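Long-range contact in alkaline phosphatase (Thermus thermophilus, PDB 7KWD), which probably hydrolyses phosphate monoesters as a homodimeric metalloenzyme that carries two zinc ions and one magnesium ion: residues 160-172 / 190-203. Sequence-based numbering, arbitrary orientation.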
loop_
_atom_site.group_PDB
_atom_site.type_symbol
_atom_site.label_atom_id
_atom_site.label_comp_id
_atom_site.label_asym_id
_atom_site.label_seq_id
_atom_site.Cartn_x
_atom_site.Cartn_y
_atom_site.Cartn_z
ATOM N N ASN A 160 9.946 26.253 -3.300
ATOM C CA ASN A 160 10.507 26.685 -2.024
ATOM C C ASN A 160 10.577 28.200 -1.871
ATOM O O ASN A 160 10.887 28.684 -0.771
ATOM C CB ASN A 160 11.889 26.040 -1.870
ATOM C CG ASN A 160 11.800 24.541 -1.650
ATOM O OD1 ASN A 160 10.942 24.057 -0.911
ATOM N ND2 ASN A 160 12.662 23.803 -2.320
ATOM N N ALA A 161 10.249 28.959 -2.909
ATOM C CA ALA A 161 10.274 30.415 -2.830
ATOM C C ALA A 161 9.009 30.927 -2.145
ATOM O O ALA A 161 8.205 31.674 -2.698
ATOM C CB ALA A 161 10.442 30.994 -4.227
ATOM N N GLU A 162 8.821 30.481 -0.905
ATOM C CA GLU A 162 7.540 30.744 -0.248
ATOM C C GLU A 162 7.388 32.188 0.164
ATOM O O GLU A 162 6.248 32.660 0.310
ATOM C CB GLU A 162 7.386 29.831 0.967
ATOM C CG GLU A 162 7.270 28.354 0.541
ATOM C CD GLU A 162 7.009 27.415 1.717
ATOM O OE1 GLU A 162 7.945 26.656 2.075
ATOM O OE2 GLU A 162 5.882 27.472 2.277
ATOM N N GLU A 163 8.494 32.919 0.347
ATOM C CA GLU A 163 8.381 34.350 0.606
ATOM C C GLU A 163 7.727 35.044 -0.580
ATOM O O GLU A 163 6.820 35.874 -0.422
ATOM C CB GLU A 163 9.770 34.926 0.918
ATOM C CG GLU A 163 9.709 36.196 1.738
ATOM C CD GLU A 163 11.062 36.715 2.224
ATOM O OE1 GLU A 163 11.393 37.872 1.837
ATOM O OE2 GLU A 163 11.747 35.986 2.985
ATOM N N ARG A 164 8.126 34.663 -1.784
ATOM C CA ARG A 164 7.502 35.207 -2.986
ATOM C C ARG A 164 6.075 34.688 -3.157
ATOM O O ARG A 164 5.172 35.449 -3.533
ATOM C CB ARG A 164 8.373 34.839 -4.194
ATOM C CG ARG A 164 7.774 35.136 -5.582
ATOM C CD ARG A 164 7.364 36.610 -5.765
ATOM N NE ARG A 164 6.674 36.775 -7.040
ATOM C CZ ARG A 164 5.635 37.583 -7.265
ATOM N NH1 ARG A 164 5.143 38.348 -6.296
ATOM N NH2 ARG A 164 5.088 37.608 -8.480
ATOM N N ILE A 165 5.857 33.392 -2.892
ATOM C CA ILE A 165 4.523 32.805 -3.012
ATOM C C ILE A 165 3.517 33.556 -2.130
ATOM O O ILE A 165 2.387 33.812 -2.540
ATOM C CB ILE A 165 4.601 31.301 -2.670
ATOM C CG1 ILE A 165 5.374 30.544 -3.770
ATOM C CG2 ILE A 165 3.202 30.678 -2.553
ATOM C CD1 ILE A 165 5.767 29.119 -3.361
ATOM N N ALA A 166 3.929 33.957 -0.932
ATOM C CA ALA A 166 3.048 34.735 -0.062
ATOM C C ALA A 166 2.624 36.036 -0.724
ATOM O O ALA A 166 1.477 36.479 -0.570
ATOM C CB ALA A 166 3.745 35.008 1.281
ATOM N N GLU A 167 3.530 36.650 -1.491
ATOM C CA GLU A 167 3.155 37.833 -2.245
ATOM C C GLU A 167 2.162 37.462 -3.338
ATOM O O GLU A 167 1.188 38.184 -3.596
ATOM C CB GLU A 167 4.402 38.495 -2.871
ATOM C CG GLU A 167 5.491 39.009 -1.920
ATOM C CD GLU A 167 6.790 39.327 -2.677
ATOM O OE1 GLU A 167 6.705 39.910 -3.761
ATOM O OE2 GLU A 167 7.886 38.957 -2.226
ATOM N N GLN A 168 2.414 36.345 -4.017
ATOM C CA GLN A 168 1.488 35.885 -5.052
ATOM C C GLN A 168 0.102 35.601 -4.474
ATOM O O GLN A 168 -0.910 35.821 -5.144
ATOM C CB GLN A 168 2.069 34.648 -5.722
ATOM C CG GLN A 168 3.313 34.934 -6.568
ATOM C CD GLN A 168 3.883 33.662 -7.154
ATOM O OE1 GLN A 168 4.708 33.000 -6.524
ATOM N NE2 GLN A 168 3.444 33.311 -8.360
ATOM N N TYR A 169 0.041 35.102 -3.229
ATOM C CA TYR A 169 -1.247 34.868 -2.573
ATOM C C TYR A 169 -2.025 36.165 -2.390
ATOM O O TYR A 169 -3.254 36.213 -2.608
ATOM C CB TYR A 169 -1.017 34.215 -1.212
ATOM C CG TYR A 169 -0.824 32.731 -1.220
ATOM C CD1 TYR A 169 -0.586 32.025 -2.406
ATOM C CD2 TYR A 169 -0.934 32.019 -0.049
ATOM C CE1 TYR A 169 -0.441 30.645 -2.382
ATOM C CE2 TYR A 169 -0.788 30.653 -0.015
ATOM C CZ TYR A 169 -0.538 29.966 -1.183
ATOM O OH TYR A 169 -0.398 28.586 -1.111
ATOM N N LEU A 170 -1.333 37.231 -1.964
ATOM C CA LEU A 170 -1.990 38.528 -1.833
ATOM C C LEU A 170 -2.577 38.979 -3.165
ATOM O O LEU A 170 -3.704 39.470 -3.219
ATOM C CB LEU A 170 -0.990 39.560 -1.310
ATOM C CG LEU A 170 -1.469 41.006 -1.149
ATOM C CD1 LEU A 170 -2.642 41.123 -0.160
ATOM C CD2 LEU A 170 -0.300 41.912 -0.706
ATOM N N GLU A 171 -1.815 38.830 -4.252
ATOM C CA GLU A 171 -2.299 39.268 -5.555
ATOM C C GLU A 171 -3.411 38.355 -6.057
ATOM O O GLU A 171 -4.390 38.825 -6.646
ATOM C CB GLU A 171 -1.144 39.316 -6.561
ATOM C CG GLU A 171 -1.537 39.947 -7.909
ATOM C CD GLU A 171 -0.445 39.791 -8.951
ATOM O OE1 GLU A 171 0.676 39.379 -8.562
ATOM O OE2 GLU A 171 -0.708 40.069 -10.153
ATOM N N PHE A 172 -3.304 37.044 -5.800
ATOM C CA PHE A 172 -4.373 36.138 -6.219
ATOM C C PHE A 172 -5.681 36.482 -5.531
ATOM O O PHE A 172 -6.744 36.502 -6.164
ATOM C CB PHE A 172 -3.985 34.686 -5.939
ATOM C CG PHE A 172 -5.035 33.688 -6.388
ATOM C CD1 PHE A 172 -5.234 33.412 -7.739
ATOM C CD2 PHE A 172 -5.842 33.058 -5.460
ATOM C CE1 PHE A 172 -6.221 32.491 -8.147
ATOM C CE2 PHE A 172 -6.838 32.132 -5.857
ATOM C CZ PHE A 172 -7.024 31.856 -7.198
ATOM N N ARG A 190 10.746 37.810 7.221
ATOM C CA ARG A 190 10.980 37.913 5.794
ATOM C C ARG A 190 12.343 38.530 5.493
ATOM O O ARG A 190 12.778 39.487 6.140
ATOM C CB ARG A 190 9.871 38.756 5.167
ATOM C CG ARG A 190 8.514 38.033 5.056
ATOM C CD ARG A 190 7.480 38.894 4.302
ATOM N NE ARG A 190 7.957 39.292 2.978
ATOM C CZ ARG A 190 7.634 38.661 1.852
ATOM N NH1 ARG A 190 6.841 37.588 1.873
ATOM N NH2 ARG A 190 8.107 39.097 0.719
ATOM N N LYS A 191 12.998 38.000 4.467
ATOM C CA LYS A 191 14.320 38.497 4.102
ATOM C C LYS A 191 14.255 39.936 3.637
ATOM O O LYS A 191 15.200 40.697 3.869
ATOM C CB LYS A 191 14.943 37.604 3.026
ATOM C CG LYS A 191 15.078 36.148 3.462
ATOM C CD LYS A 191 15.715 35.315 2.345
ATOM C CE LYS A 191 15.411 33.843 2.510
ATOM N NZ LYS A 191 16.555 33.243 3.199
ATOM N N ASP A 192 13.151 40.340 3.026
ATOM C CA ASP A 192 12.994 41.701 2.560
ATOM C C ASP A 192 12.400 42.628 3.607
ATOM O O ASP A 192 12.164 43.793 3.296
ATOM C CB ASP A 192 12.135 41.730 1.274
ATOM C CG ASP A 192 10.659 41.337 1.514
ATOM O OD1 ASP A 192 10.254 41.078 2.663
ATOM O OD2 ASP A 192 9.894 41.300 0.529
ATOM N N GLY A 193 12.159 42.150 4.827
ATOM C CA GLY A 193 11.599 42.973 5.891
ATOM C C GLY A 193 10.210 43.547 5.665
ATOM O O GLY A 193 9.731 44.360 6.452
ATOM N N LYS A 194 9.536 43.135 4.601
ATOM C CA LYS A 194 8.211 43.672 4.289
ATOM C C LYS A 194 7.146 43.141 5.247
ATOM O O LYS A 194 7.127 41.954 5.568
ATOM C CB LYS A 194 7.875 43.289 2.848
ATOM C CG LYS A 194 6.724 44.012 2.199
ATOM C CD LYS A 194 6.371 43.329 0.847
ATOM C CE LYS A 194 7.353 43.703 -0.288
ATOM N NZ LYS A 194 6.677 43.776 -1.625
ATOM N N ASP A 195 6.211 44.017 5.678
ATOM C CA ASP A 195 5.084 43.586 6.535
ATOM C C ASP A 195 3.925 43.144 5.634
ATOM O O ASP A 195 3.020 43.917 5.308
ATOM C CB ASP A 195 4.665 44.700 7.495
ATOM C CG ASP A 195 3.566 44.275 8.485
ATOM O OD1 ASP A 195 2.937 43.220 8.264
ATOM O OD2 ASP A 195 3.339 44.999 9.505
ATOM N N LEU A 196 3.943 41.870 5.217
ATOM C CA LEU A 196 2.873 41.388 4.349
ATOM C C LEU A 196 1.534 41.342 5.073
ATOM O O LEU A 196 0.481 41.476 4.441
ATOM C CB LEU A 196 3.193 39.997 3.825
ATOM C CG LEU A 196 3.541 39.809 2.372
ATOM C CD1 LEU A 196 3.281 38.294 2.084
ATOM C CD2 LEU A 196 2.804 40.656 1.418
ATOM N N TYR A 197 1.545 41.150 6.392
ATOM C CA TYR A 197 0.287 41.194 7.128
ATOM C C TYR A 197 -0.416 42.509 6.889
ATOM O O TYR A 197 -1.618 42.549 6.587
ATOM C CB TYR A 197 0.531 40.989 8.617
ATOM C CG TYR A 197 0.866 39.542 8.947
ATOM C CD1 TYR A 197 -0.050 38.523 8.735
ATOM C CD2 TYR A 197 2.098 39.206 9.447
ATOM C CE1 TYR A 197 0.259 37.224 9.016
ATOM C CE2 TYR A 197 2.406 37.912 9.759
ATOM C CZ TYR A 197 1.489 36.925 9.531
ATOM O OH TYR A 197 1.807 35.630 9.843
ATOM N N ALA A 198 0.336 43.605 7.005
ATOM C CA ALA A 198 -0.242 44.922 6.780
ATOM C C ALA A 198 -0.818 45.020 5.381
ATOM O O ALA A 198 -1.881 45.613 5.186
ATOM C CB ALA A 198 0.812 46.016 7.003
ATOM N N ALA A 199 -0.127 44.436 4.393
ATOM C CA ALA A 199 -0.600 44.532 3.015
ATOM C C ALA A 199 -1.890 43.739 2.816
ATOM O O ALA A 199 -2.791 44.174 2.091
ATOM C CB ALA A 199 0.489 44.053 2.059
ATOM N N PHE A 200 -2.008 42.577 3.463
ATOM C CA PHE A 200 -3.277 41.860 3.426
ATOM C C PHE A 200 -4.370 42.662 4.116
ATOM O O PHE A 200 -5.494 42.768 3.619
ATOM C CB PHE A 200 -3.127 40.492 4.086
ATOM C CG PHE A 200 -2.640 39.375 3.153
ATOM C CD1 PHE A 200 -1.292 39.202 2.894
ATOM C CD2 PHE A 200 -3.542 38.470 2.595
ATOM C CE1 PHE A 200 -0.837 38.166 2.081
ATOM C CE2 PHE A 200 -3.104 37.451 1.779
ATOM C CZ PHE A 200 -1.741 37.290 1.525
ATOM N N ALA A 201 -4.060 43.260 5.257
ATOM C CA ALA A 201 -5.080 44.051 5.932
ATOM C C ALA A 201 -5.567 45.179 5.034
ATOM O O ALA A 201 -6.753 45.539 5.058
ATOM C CB ALA A 201 -4.557 44.608 7.251
ATOM N N ALA A 202 -4.662 45.770 4.254
ATOM C CA ALA A 202 -5.071 46.878 3.384
ATOM C C ALA A 202 -6.064 46.422 2.319
ATOM O O ALA A 202 -6.833 47.231 1.806
ATOM C CB ALA A 202 -3.858 47.498 2.703
ATOM N N LYS A 203 -6.056 45.151 1.975
ATOM C CA LYS A 203 -7.002 44.594 1.018
ATOM C C LYS A 203 -8.230 43.999 1.704
ATOM O O LYS A 203 -9.064 43.389 1.041
ATOM C CB LYS A 203 -6.272 43.567 0.153
ATOM C CG LYS A 203 -5.320 44.255 -0.855
ATOM C CD LYS A 203 -5.343 43.639 -2.255
ATOM C CE LYS A 203 -5.506 44.716 -3.350
ATOM N NZ LYS A 203 -6.898 45.301 -3.376
#
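Two nearly parallel helices of the alkaline phosphatase fold, 162-172 and 196-202, pack with axes 10.5 Å apart and 6° between their directions, while the type I turn 190-193 meets the first turn of helix 162-172. Glu163, extended beyond CG, brings its carboxylate to the backbone N-H groups of the 190-193 turn: OE2 takes Lys191 N (2.8 Å, a nearly straight bond) and OE1 takes Asp192 N, both on the syn side, though tilted out of the carboxylate plane. The Arg190 guanidinium lies between Glu163 CG, 3.1 Å above the centre of one face, and Leu196 CG over the opposite face, offset toward the rim. Its edge is used too: NH2 donates to Glu167 OE2 (3.0 Å), met on the anti side and tilted from the carboxylate plane, though in the plane of the guanidinium, and NE and NH2 grip Asp192 side-on. NH1 donates to Glu163 O (2.9 Å) and also to the Phe184 carbonyl. Farther along, Leu170 sets CD1 over the Phe200 ring, 3.8 Å from its centroid and 12° off the normal, a CH-pi contact; with CG anti to the backbone N (chi1 178°), its other methyl, CD2, reaches Ala199 CB at 3.6 Å. Ala166 CB presses tightly on Leu196 CD1. A methionine in place of Arg190 would probably leave the carboxylates of Glu167 and Asp192, 4.1 Å apart (OE2 to OD2), without their shared cation. The guanidinium thus probably offsets repulsion among clustered acids, while apolar packing joins the helices.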